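PDB 5IWZ: synaptonemal complex protein 2 from Mus musculus, which forms a major part of the axial and lateral elements of meiotic synaptonemal complexes and is required for chromosome synapsis and insertion of SYCP3. Local coordinates for residues Gln48-Leu53 with Gln97-Lys102; Ser105-Ser110 with Glu130-Leu135. One frame throughout, in Å; residues are numbered along the deposited sequence.

Contact 1 (Gln48-Leu53 with Gln97-Lys102)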
ATOM      1  N   GLN A  48      -4.701  32.132  -7.756  1.00 34.45           N
ATOM      2  CA  GLN A  48      -5.605  31.217  -8.444  1.00 33.48           C
ATOM      3  C   GLN A  48      -4.941  29.900  -8.856  1.00 32.49           C
ATOM      4  O   GLN A  48      -5.572  29.103  -9.554  1.00 32.10           O
ATOM      5  CB  GLN A  48      -6.188  31.891  -9.689  1.00 39.04           C
ATOM      6  CG  GLN A  48      -7.178  33.017  -9.401  1.00 55.32           C
ATOM      7  CD  GLN A  48      -6.505  34.301  -8.944  1.00 66.67           C
ATOM      8  OE1 GLN A  48      -5.548  34.771  -9.563  1.00 70.53           O
ATOM      9  NE2 GLN A  48      -7.002  34.875  -7.852  1.00 69.86           N
ATOM     10  N   PHE A  49      -3.683  29.670  -8.472  1.00 30.48           N
ATOM     11  CA  PHE A  49      -2.993  28.436  -8.855  1.00 25.55           C
ATOM     12  C   PHE A  49      -3.749  27.202  -8.373  1.00 31.95           C
ATOM     13  O   PHE A  49      -3.951  26.252  -9.135  1.00 29.42           O
ATOM     14  CB  PHE A  49      -1.565  28.447  -8.304  1.00 33.29           C
ATOM     15  CG  PHE A  49      -0.696  27.297  -8.792  1.00 41.28           C
ATOM     16  CD1 PHE A  49      -0.512  27.070 -10.151  1.00 39.10           C
ATOM     17  CD2 PHE A  49      -0.038  26.471  -7.893  1.00 41.87           C
ATOM     18  CE1 PHE A  49       0.287  26.028 -10.599  1.00 36.29           C
ATOM     19  CE2 PHE A  49       0.772  25.432  -8.344  1.00 41.21           C
ATOM     20  CZ  PHE A  49       0.932  25.217  -9.700  1.00 35.14           C
ATOM     21  N   LEU A  50      -4.185  27.200  -7.103  1.00 30.22           N
ATOM     22  CA  LEU A  50      -4.886  26.037  -6.563  1.00 32.24           C
ATOM     23  C   LEU A  50      -6.176  25.746  -7.328  1.00 31.88           C
ATOM     24  O   LEU A  50      -6.489  24.582  -7.618  1.00 32.64           O
ATOM     25  CB  LEU A  50      -5.179  26.241  -5.074  1.00 28.53           C
ATOM     26  CG  LEU A  50      -5.987  25.133  -4.388  1.00 29.89           C
ATOM     27  CD1 LEU A  50      -5.295  23.754  -4.494  1.00 32.84           C
ATOM     28  CD2 LEU A  50      -6.287  25.467  -2.903  1.00 29.04           C
ATOM     29  N   ARG A  51      -6.945  26.789  -7.646  1.00 23.36           N
ATOM     30  CA  ARG A  51      -8.164  26.622  -8.434  1.00 30.43           C
ATOM     31  C   ARG A  51      -7.875  25.967  -9.779  1.00 29.43           C
ATOM     32  O   ARG A  51      -8.640  25.108 -10.232  1.00 32.13           O
ATOM     33  CB  ARG A  51      -8.845  27.976  -8.662  1.00 35.09           C
ATOM     34  CG  ARG A  51      -9.958  27.929  -9.698  1.00 44.13           C
ATOM     35  CD  ARG A  51      -9.783  28.993 -10.775  1.00 64.92           C
ATOM     36  NE  ARG A  51     -10.647  28.739 -11.931  1.00 81.35           N
ATOM     37  CZ  ARG A  51     -11.773  29.401 -12.196  1.00 89.63           C
ATOM     38  NH1 ARG A  51     -12.188  30.376 -11.396  1.00 93.17           N
ATOM     39  NH2 ARG A  51     -12.488  29.090 -13.272  1.00 88.29           N
ATOM     40  N   LYS A  52      -6.795  26.387 -10.448  1.00 26.33           N
ATOM     41  CA  LYS A  52      -6.439  25.793 -11.737  1.00 30.46           C
ATOM     42  C   LYS A  52      -6.032  24.331 -11.577  1.00 31.07           C
ATOM     43  O   LYS A  52      -6.425  23.484 -12.387  1.00 27.80           O
ATOM     44  CB  LYS A  52      -5.310  26.586 -12.395  1.00 29.68           C
ATOM     45  CG  LYS A  52      -5.656  28.015 -12.820  1.00 28.07           C
ATOM     46  CD  LYS A  52      -4.376  28.729 -13.218  1.00 25.74           C
ATOM     47  CE  LYS A  52      -4.637  30.151 -13.653  1.00 29.62           C
ATOM     48  NZ  LYS A  52      -3.362  30.798 -14.083  1.00 31.43           N
ATOM     49  N   LEU A  53      -5.235  24.022 -10.547  1.00 33.48           N
ATOM     50  CA  LEU A  53      -4.919  22.628 -10.224  1.00 29.06           C
ATOM     51  C   LEU A  53      -6.185  21.807 -10.033  1.00 25.75           C
ATOM     52  O   LEU A  53      -6.327  20.713 -10.592  1.00 25.92           O
ATOM     53  CB  LEU A  53      -4.074  22.562  -8.955  1.00 31.21           C
ATOM     54  CG  LEU A  53      -2.570  22.330  -8.989  1.00 41.27           C
ATOM     55  CD1 LEU A  53      -1.961  22.694 -10.337  1.00 40.11           C
ATOM     56  CD2 LEU A  53      -1.902  23.091  -7.857  1.00 32.38           C
ATOM     57  N   GLN A  97      -5.728  27.951   1.613  1.00 42.61           N
ATOM     58  CA  GLN A  97      -6.795  28.089   0.626  1.00 38.60           C
ATOM     59  C   GLN A  97      -7.671  26.843   0.539  1.00 36.61           C
ATOM     60  O   GLN A  97      -8.671  26.856  -0.187  1.00 38.59           O
ATOM     61  CB  GLN A  97      -6.207  28.405  -0.756  1.00 34.42           C
ATOM     62  CG  GLN A  97      -5.628  29.799  -0.898  1.00 35.92           C
ATOM     63  CD  GLN A  97      -5.004  30.031  -2.268  1.00 43.77           C
ATOM     64  OE1 GLN A  97      -3.908  29.540  -2.551  1.00 43.89           O
ATOM     65  NE2 GLN A  97      -5.700  30.782  -3.126  1.00 39.87           N
ATOM     66  N   GLY A  98      -7.310  25.770   1.248  1.00 33.70           N
ATOM     67  CA  GLY A  98      -8.138  24.583   1.345  1.00 33.19           C
ATOM     68  C   GLY A  98      -7.629  23.393   0.560  1.00 31.09           C
ATOM     69  O   GLY A  98      -8.429  22.555   0.122  1.00 34.48           O
ATOM     70  N   LEU A  99      -6.303  23.292   0.388  1.00 34.19           N
ATOM     71  CA  LEU A  99      -5.734  22.245  -0.469  1.00 32.85           C
ATOM     72  C   LEU A  99      -6.107  20.845   0.015  1.00 34.73           C
ATOM     73  O   LEU A  99      -6.399  19.957  -0.798  1.00 30.20           O
ATOM     74  CB  LEU A  99      -4.216  22.395  -0.542  1.00 32.64           C
ATOM     75  CG  LEU A  99      -3.397  21.207  -1.075  1.00 35.57           C
ATOM     76  CD1 LEU A  99      -3.784  20.849  -2.520  1.00 26.05           C
ATOM     77  CD2 LEU A  99      -1.909  21.515  -0.963  1.00 34.24           C
ATOM     78  N   VAL A 100      -6.114  20.628   1.331  1.00 32.86           N
ATOM     79  CA  VAL A 100      -6.406  19.295   1.851  1.00 32.86           C
ATOM     80  C   VAL A 100      -7.812  18.849   1.446  1.00 30.31           C
ATOM     81  O   VAL A 100      -8.026  17.682   1.087  1.00 29.90           O
ATOM     82  CB  VAL A 100      -6.207  19.260   3.380  1.00 36.14           C
ATOM     83  CG1 VAL A 100      -6.608  17.899   3.942  1.00 37.12           C
ATOM     84  CG2 VAL A 100      -4.757  19.560   3.734  1.00 34.27           C
ATOM     85  N   GLN A 101      -8.787  19.770   1.473  1.00 30.41           N
ATOM     86  CA  GLN A 101     -10.150  19.427   1.062  1.00 28.00           C
ATOM     87  C   GLN A 101     -10.250  19.230  -0.447  1.00 31.44           C
ATOM     88  O   GLN A 101     -11.035  18.393  -0.908  1.00 32.94           O
ATOM     89  CB  GLN A 101     -11.143  20.494   1.523  1.00 28.83           C
ATOM     90  CG  GLN A 101     -11.530  20.381   2.996  1.00 46.56           C
ATOM     91  CD  GLN A 101     -10.409  20.818   3.931  1.00 57.95           C
ATOM     92  OE1 GLN A 101      -9.830  21.897   3.765  1.00 56.23           O
ATOM     93  NE2 GLN A 101     -10.086  19.971   4.912  1.00 55.40           N
ATOM     94  N   LYS A 102      -9.475  19.975  -1.239  1.00 25.36           N
ATOM     95  CA  LYS A 102      -9.372  19.613  -2.653  1.00 31.14           C
ATOM     96  C   LYS A 102      -8.838  18.192  -2.816  1.00 23.61           C
ATOM     97  O   LYS A 102      -9.351  17.420  -3.632  1.00 29.46           O
ATOM     98  CB  LYS A 102      -8.499  20.607  -3.411  1.00 37.43           C
ATOM     99  CG  LYS A 102      -9.296  21.677  -4.153  1.00 49.03           C
ATOM    100  CD  LYS A 102      -9.884  22.701  -3.224  1.00 49.03           C
ATOM    101  CE  LYS A 102     -10.596  23.820  -3.989  1.00 47.56           C
ATOM    102  NZ  LYS A 102     -11.868  23.351  -4.618  1.00 50.81           N
TER
HETATM  103  O   HOH W   1      -3.228  29.262  -5.297  1.00 37.54           O

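Contact 2 (Ser105-Ser110 with Glu130-Leu135)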
ATOM      1  N   SER A 105     -11.527  15.751  -2.252  1.00 23.37           N
ATOM      2  CA  SER A 105     -12.337  15.739  -3.460  1.00 31.56           C
ATOM      3  C   SER A 105     -11.678  14.935  -4.581  1.00 24.55           C
ATOM      4  O   SER A 105     -12.348  14.145  -5.257  1.00 28.69           O
ATOM      5  CB  SER A 105     -12.595  17.176  -3.904  1.00 39.00           C
ATOM      6  OG  SER A 105     -13.090  17.195  -5.218  1.00 41.87           O
ATOM      7  N   TRP A 106     -10.370  15.115  -4.803  1.00 26.26           N
ATOM      8  CA  TRP A 106      -9.725  14.356  -5.873  1.00 27.42           C
ATOM      9  C   TRP A 106      -9.774  12.866  -5.571  1.00 31.43           C
ATOM     10  O   TRP A 106     -10.023  12.044  -6.466  1.00 27.68           O
ATOM     11  CB  TRP A 106      -8.279  14.817  -6.081  1.00 28.35           C
ATOM     12  CG  TRP A 106      -8.144  16.292  -6.369  1.00 27.25           C
ATOM     13  CD1 TRP A 106      -9.125  17.144  -6.828  1.00 24.29           C
ATOM     14  CD2 TRP A 106      -6.976  17.098  -6.164  1.00 27.44           C
ATOM     15  NE1 TRP A 106      -8.623  18.429  -6.933  1.00 29.31           N
ATOM     16  CE2 TRP A 106      -7.310  18.426  -6.529  1.00 25.95           C
ATOM     17  CE3 TRP A 106      -5.677  16.829  -5.710  1.00 32.93           C
ATOM     18  CZ2 TRP A 106      -6.392  19.465  -6.463  1.00 26.65           C
ATOM     19  CZ3 TRP A 106      -4.763  17.875  -5.639  1.00 29.69           C
ATOM     20  CH2 TRP A 106      -5.126  19.171  -6.018  1.00 32.05           C
ATOM     21  N   PHE A 107      -9.559  12.503  -4.303  1.00 23.09           N
ATOM     22  CA  PHE A 107      -9.656  11.104  -3.896  1.00 22.88           C
ATOM     23  C   PHE A 107     -11.075  10.573  -4.069  1.00 26.60           C
ATOM     24  O   PHE A 107     -11.266   9.447  -4.541  1.00 33.14           O
ATOM     25  CB  PHE A 107      -9.209  10.966  -2.436  1.00 24.70           C
ATOM     26  CG  PHE A 107      -9.310   9.581  -1.914  1.00 31.22           C
ATOM     27  CD1 PHE A 107      -8.400   8.613  -2.301  1.00 34.28           C
ATOM     28  CD2 PHE A 107     -10.318   9.239  -1.030  1.00 34.31           C
ATOM     29  CE1 PHE A 107      -8.492   7.314  -1.811  1.00 35.91           C
ATOM     30  CE2 PHE A 107     -10.414   7.959  -0.538  1.00 31.20           C
ATOM     31  CZ  PHE A 107      -9.497   6.992  -0.927  1.00 27.98           C
ATOM     32  N   GLU A 108     -12.082  11.367  -3.677  1.00 24.54           N
ATOM     33  CA  GLU A 108     -13.473  10.988  -3.909  1.00 26.40           C
ATOM     34  C   GLU A 108     -13.755  10.794  -5.394  1.00 31.91           C
ATOM     35  O   GLU A 108     -14.425   9.835  -5.790  1.00 33.58           O
ATOM     36  CB  GLU A 108     -14.414  12.058  -3.347  1.00 42.77           C
ATOM     37  CG  GLU A 108     -14.418  12.189  -1.828  1.00 58.19           C
ATOM     38  CD  GLU A 108     -15.282  11.148  -1.152  1.00 74.28           C
ATOM     39  OE1 GLU A 108     -15.374  11.177   0.097  1.00 81.16           O
ATOM     40  OE2 GLU A 108     -15.870  10.302  -1.866  1.00 75.17           O
ATOM     41  N   ASN A 109     -13.289  11.732  -6.225  1.00 28.35           N
ATOM     42  CA  ASN A 109     -13.450  11.651  -7.676  1.00 31.62           C
ATOM     43  C   ASN A 109     -12.599  10.558  -8.313  1.00 36.95           C
ATOM     44  O   ASN A 109     -12.709  10.343  -9.523  1.00 40.35           O
ATOM     45  CB  ASN A 109     -13.106  12.995  -8.315  1.00 29.93           C
ATOM     46  CG  ASN A 109     -14.117  14.082  -7.957  1.00 48.60           C
ATOM     47  OD1 ASN A 109     -15.251  13.786  -7.573  1.00 56.05           O
ATOM     48  ND2 ASN A 109     -13.707  15.338  -8.072  1.00 43.26           N
ATOM     49  N   SER A 110     -11.741   9.894  -7.546  1.00 29.10           N
ATOM     50  CA  SER A 110     -10.984   8.745  -8.019  1.00 32.81           C
ATOM     51  C   SER A 110     -11.670   7.430  -7.695  1.00 37.18           C
ATOM     52  O   SER A 110     -11.177   6.372  -8.104  1.00 27.64           O
ATOM     53  CB  SER A 110      -9.580   8.733  -7.397  1.00 31.32           C
ATOM     54  OG  SER A 110      -8.861   9.908  -7.736  1.00 34.79           O
ATOM     55  N   GLU A 130      -0.729   6.083  -5.540  1.00 31.14           N
ATOM     56  CA  GLU A 130       0.534   6.261  -4.837  1.00 30.75           C
ATOM     57  C   GLU A 130       1.027   7.699  -4.968  1.00 28.68           C
ATOM     58  O   GLU A 130       1.469   8.309  -3.983  1.00 27.09           O
ATOM     59  CB  GLU A 130       1.551   5.271  -5.397  1.00 39.53           C
ATOM     60  CG  GLU A 130       2.842   5.180  -4.646  1.00 56.82           C
ATOM     61  CD  GLU A 130       3.852   4.335  -5.402  1.00 74.26           C
ATOM     62  OE1 GLU A 130       3.429   3.525  -6.277  1.00 75.57           O
ATOM     63  OE2 GLU A 130       5.063   4.495  -5.127  1.00 86.21           O
ATOM     64  N   ASP A 131       0.932   8.271  -6.179  1.00 27.94           N
ATOM     65  CA  ASP A 131       1.305   9.675  -6.367  1.00 24.35           C
ATOM     66  C   ASP A 131       0.433  10.606  -5.532  1.00 23.21           C
ATOM     67  O   ASP A 131       0.912  11.625  -5.011  1.00 25.28           O
ATOM     68  CB  ASP A 131       1.196  10.051  -7.845  1.00 23.91           C
ATOM     69  CG  ASP A 131       2.209   9.318  -8.709  1.00 35.46           C
ATOM     70  OD1 ASP A 131       3.298   8.973  -8.185  1.00 45.97           O
ATOM     71  OD2 ASP A 131       1.901   9.073  -9.899  1.00 29.86           O
ATOM     72  N   LEU A 132      -0.857  10.294  -5.425  1.00 24.25           N
ATOM     73  CA  LEU A 132      -1.744  11.119  -4.606  1.00 26.60           C
ATOM     74  C   LEU A 132      -1.324  11.082  -3.136  1.00 26.32           C
ATOM     75  O   LEU A 132      -1.210  12.127  -2.481  1.00 24.64           O
ATOM     76  CB  LEU A 132      -3.185  10.645  -4.781  1.00 23.80           C
ATOM     77  CG  LEU A 132      -4.277  11.445  -4.064  1.00 28.99           C
ATOM     78  CD1 LEU A 132      -4.560  12.735  -4.787  1.00 34.44           C
ATOM     79  CD2 LEU A 132      -5.539  10.636  -3.972  1.00 24.04           C
ATOM     80  N   PHE A 133      -1.084   9.878  -2.598  1.00 30.07           N
ATOM     81  CA  PHE A 133      -0.688   9.786  -1.195  1.00 27.52           C
ATOM     82  C   PHE A 133       0.685  10.398  -0.961  1.00 29.43           C
ATOM     83  O   PHE A 133       0.893  11.035   0.078  1.00 30.93           O
ATOM     84  CB  PHE A 133      -0.730   8.333  -0.730  1.00 30.54           C
ATOM     85  CG  PHE A 133      -2.121   7.837  -0.453  1.00 36.68           C
ATOM     86  CD1 PHE A 133      -2.959   8.530   0.408  1.00 43.12           C
ATOM     87  CD2 PHE A 133      -2.596   6.679  -1.058  1.00 38.39           C
ATOM     88  CE1 PHE A 133      -4.251   8.087   0.657  1.00 41.70           C
ATOM     89  CE2 PHE A 133      -3.888   6.229  -0.807  1.00 41.44           C
ATOM     90  CZ  PHE A 133      -4.716   6.936   0.050  1.00 39.20           C
ATOM     91  N   ASP A 134       1.608  10.270  -1.934  1.00 28.87           N
ATOM     92  CA  ASP A 134       2.910  10.930  -1.826  1.00 30.90           C
ATOM     93  C   ASP A 134       2.750  12.433  -1.645  1.00 28.63           C
ATOM     94  O   ASP A 134       3.434  13.055  -0.821  1.00 31.78           O
ATOM     95  CB  ASP A 134       3.768  10.651  -3.065  1.00 31.70           C
ATOM     96  CG  ASP A 134       4.335   9.232  -3.097  1.00 47.69           C
ATOM     97  OD1 ASP A 134       4.415   8.578  -2.040  1.00 51.68           O
ATOM     98  OD2 ASP A 134       4.717   8.772  -4.196  1.00 47.45           O
ATOM     99  N   LEU A 135       1.864  13.044  -2.432  1.00 27.89           N
ATOM    100  CA  LEU A 135       1.577  14.456  -2.247  1.00 26.47           C
ATOM    101  C   LEU A 135       0.928  14.705  -0.886  1.00 23.63           C
ATOM    102  O   LEU A 135       1.252  15.682  -0.208  1.00 26.42           O
ATOM    103  CB  LEU A 135       0.693  14.955  -3.391  1.00 29.55           C
ATOM    104  CG  LEU A 135       0.223  16.407  -3.375  1.00 32.57           C
ATOM    105  CD1 LEU A 135       1.365  17.392  -3.077  1.00 29.79           C
ATOM    106  CD2 LEU A 135      -0.485  16.757  -4.717  1.00 31.99           C
TER

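Contact 1 (Gln48-Leu53 with Gln97-Lys102)
L50, in the first turn of helix 49-63, reaches across to the junction that leads into helix 99-108, within the armadillo-repeat-like domain of SYCP2, where helices pack side by side. The apolar part of the contact rests on the two methyls of this leucine. With CG anti to the backbone N (chi1 176°), both methyls come against residues of 97-102. The L50 and Q97 side chains run antiparallel, each passing alongside the other, with L50 CD2 3.6 Å from Q97 CB. On the other branch, L50 CD1 meets L99 CD1 at 3.8 Å. L99 offers just the one methyl and is otherwise turned to L91 and M94 of helix 90-97 and to I139.

The turn itself is a Schellman motif. G98 leaves helical geometry with a positive phi (107°), a backbone conformation that glycine adopts readily. The same glycine is the N-cap of the next helix, and G98 O accepts K102 N at 3.1 Å.

Polar links run along the side chain of Q97, which is extended beyond CG and spans the gap to the start of helix 49-63. Its NE2 is hydrogen-bonded to the carbonyl O of K47, just before the helix. A water 2.8 Å from Q97 OE1 accepts a hydrogen bond from L50 N at 2.9 Å, bridging the amide oxygen and the first turn of helix 49-63.

Contact 2 (Ser105-Ser110 with Glu130-Leu135)
W106, F107 and, across from them, L132 and F133 join the C-terminal part of helix 99-108 to the middle of helix 123-141. The indole of W106 presents an edge to this neighbour: L132 CD1 lies near the ring plane, 4.3 Å from W106 CE3. The far side of the indole is fixed independently, because NE1 is hydrogen-bonded to D54 of helix 49-63, and the ring also packs on I57 and C58 of that helix.

F107 follows and takes the other methyl of the same leucine. L132 CD2 sits at the edge of the phenyl ring, 3.9 Å from F107 CD1, and is about as close to F107 CB, at 4.0 Å. Both side chains have CG anti to the backbone N (chi1 178° for F107 and -176° for L132), and they meet at about a right angle. With CD1 at W106 and CD2 at F107, the fork of L132 spans two successive aromatic residues. Such interlocking of apolar side chains between neighbouring helices builds the core of an alpha-alpha solenoid, consistent with the armadillo-like character of this domain. Further out on the phenyl ring, F107 CE1 approaches F133 CZ at 4.2 Å, the two rings being tilted obliquely. Helix 144-163 touches both phenylalanines, through Q157 and L161 on F107 and I158 on F133.

S110 folds its hydroxyl back onto the preceding turn: S110 OG donates to W106 O at 2.7 Å, tilted 34° from the carbonyl plane.

How the contacts relate
Helix 99-108 supplies one segment to each contact, its start to contact 1 and its later part to contact 2, with centres about 13 Å apart. Contact 1 joins it to helix 49-63 and contact 2 to helix 123-141. The contacts touch through the indole of W106: W106 CH2 packs 4.1 Å from L99 CD1, and W106 CZ2 lies 4.3 Å from L53 C. D54 of helix 49-63 pairs with two residues one turn apart on helix 99-108, K102 NZ through a salt bridge and W106 NE1 through a hydrogen bond. The four touching residues of contact 2 are buried, its centre about 13 Å from that of the chain; contact 1 is partly buried, its centre about 26 Å out.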